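Local coordinates for solute-binding protein (Thermoactinomyces vulgaris, PDB 2ZYO) that binds maltodextrins such as maltotetraose and probably cyclodextrins, and probably serves as the solute-binding component of a bacterial sugar-uptake system, at residues A[156-161]-A[220-225]. Sequence-based numbering, arbitrary orientation.
Sequences ANNKPD and TEARLP
Asn158 and Arg223 meet through side chains that both leave the backbone with CG opposite the carbonyl carbon (chi1 -73° and -59°), and a bend at chi3 of the arginine turns its guanidinium edge onto the asparagine's backbone. The contact illustrates how two helix ends can be tied together when each side sends side-chain N-H groups to a main-chain carbonyl of the other. Asn158 is the first residue to leave helix 147-157; Arg223, in the loop after helix 206-220, is the first there to leave helical backbone angles, with positive phi. NE and NH2 of Arg223 converge side-on on Asn158 O, NH2 at 2.7 Å in the carbonyl plane on a lone pair, NE at 3.0 Å and tilted out of that plane. In return, the nearly straight bond from Asn158 ND2 to Ala222 O, 2.8 Å long, uses a lone pair of the carbonyl and keeps to the amide plane. That amide also reaches strand 165-169, where OD1 accepts from Gly166 N and ND2 gives to Val167 O, which fixes its rotation. Leu224 runs obliquely to this side chain, its CD2 3.6 Å from Asn158 ND2, and Pro160 crosses the arginine's aliphatic root at about a right angle, its CG 4.0 Å from Arg223 CB. A leucine in place of Asn158 would probably leave Ala222 O and Val167 O without this donor and Gly166 N without its side-chain acceptor, weakening the tie between the loops and the strand. Because NH2 also bonds to Lys155 O, the arginine bridges two carbonyls near the C-terminal end of helix 147-157, whose dipole is likely to stabilise its positive charge. The contact thus joins two helix ends and a strand through directional bonds with a little apolar packing.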
# COMPACT_ATOMS: atom_id res chain seq x y z
N ALA A 156 12.59 -17.09 21.28
CA ALA A 156 13.06 -16.94 22.65
C ALA A 156 12.08 -16.15 23.53
O ALA A 156 11.92 -16.46 24.71
CB ALA A 156 14.44 -16.30 22.67
N ASN A 157 11.42 -15.15 22.94
CA ASN A 157 10.66 -14.17 23.71
C ASN A 157 9.13 -14.25 23.64
O ASN A 157 8.44 -13.60 24.43
CB ASN A 157 11.13 -12.75 23.36
CG ASN A 157 12.57 -12.49 23.75
OD1 ASN A 157 13.43 -12.27 22.89
ND2 ASN A 157 12.85 -12.53 25.05
N ASN A 158 8.60 -15.03 22.70
CA ASN A 158 7.15 -15.15 22.55
C ASN A 158 6.52 -16.05 23.61
O ASN A 158 6.82 -17.24 23.68
CB ASN A 158 6.75 -15.60 21.14
CG ASN A 158 6.95 -14.51 20.08
OD1 ASN A 158 7.42 -13.42 20.38
ND2 ASN A 158 6.57 -14.82 18.84
N LYS A 159 5.68 -15.45 24.45
CA LYS A 159 5.02 -16.14 25.56
C LYS A 159 3.50 -15.90 25.51
O LYS A 159 3.00 -15.01 26.19
CB LYS A 159 5.57 -15.66 26.90
CG LYS A 159 7.04 -15.95 27.15
CD LYS A 159 7.54 -15.30 28.43
CE LYS A 159 7.88 -13.82 28.22
NZ LYS A 159 8.46 -13.20 29.45
N PRO A 160 2.78 -16.70 24.70
CA PRO A 160 1.33 -16.52 24.52
C PRO A 160 0.51 -16.61 25.81
O PRO A 160 -0.52 -15.95 25.92
CB PRO A 160 0.95 -17.66 23.56
CG PRO A 160 2.08 -18.63 23.62
CD PRO A 160 3.30 -17.81 23.89
N ASP A 161 0.98 -17.42 26.77
CA ASP A 161 0.28 -17.60 28.05
C ASP A 161 0.24 -16.33 28.91
O ASP A 161 -0.65 -16.17 29.74
CB ASP A 161 0.91 -18.74 28.85
CG ASP A 161 0.56 -20.10 28.30
OD1 ASP A 161 -0.64 -20.41 28.15
OD2 ASP A 161 1.49 -20.88 28.01
N THR A 220 4.24 -22.78 14.56
CA THR A 220 4.78 -24.01 15.14
C THR A 220 5.99 -23.78 16.06
O THR A 220 6.21 -24.55 17.00
CB THR A 220 5.17 -25.03 14.06
OG1 THR A 220 6.15 -24.45 13.19
CG2 THR A 220 3.95 -25.47 13.25
N GLU A 221 6.77 -22.74 15.78
CA GLU A 221 7.97 -22.45 16.56
C GLU A 221 7.91 -21.13 17.34
O GLU A 221 8.40 -21.05 18.47
CB GLU A 221 9.22 -22.45 15.67
CG GLU A 221 9.54 -23.80 15.03
CD GLU A 221 10.82 -23.77 14.21
OE1 GLU A 221 11.75 -23.03 14.58
OE2 GLU A 221 10.89 -24.50 13.20
N ALA A 222 7.31 -20.11 16.73
CA ALA A 222 7.23 -18.78 17.36
C ALA A 222 5.92 -18.57 18.13
O ALA A 222 5.67 -17.48 18.65
CB ALA A 222 7.43 -17.68 16.32
N ARG A 223 5.11 -19.63 18.20
CA ARG A 223 3.93 -19.70 19.07
C ARG A 223 2.91 -18.56 18.92
O ARG A 223 2.26 -18.16 19.90
CB ARG A 223 4.37 -19.85 20.54
CG ARG A 223 5.22 -21.08 20.82
CD ARG A 223 5.70 -21.14 22.28
NE ARG A 223 6.61 -20.05 22.61
CZ ARG A 223 7.93 -20.09 22.50
NH1 ARG A 223 8.55 -21.19 22.07
NH2 ARG A 223 8.66 -19.03 22.84
N LEU A 224 2.75 -18.04 17.71
CA LEU A 224 1.74 -17.02 17.44
C LEU A 224 0.33 -17.58 17.57
O LEU A 224 0.10 -18.75 17.24
CB LEU A 224 1.93 -16.38 16.06
CG LEU A 224 3.18 -15.53 15.78
CD1 LEU A 224 2.97 -14.71 14.52
CD2 LEU A 224 3.54 -14.61 16.94
N PRO A 225 -0.63 -16.77 18.07
CA PRO A 225 -2.02 -17.21 18.18
C PRO A 225 -2.56 -17.61 16.82
O PRO A 225 -2.49 -16.84 15.86
CB PRO A 225 -2.75 -15.96 18.70
CG PRO A 225 -1.70 -15.14 19.34
CD PRO A 225 -0.45 -15.39 18.57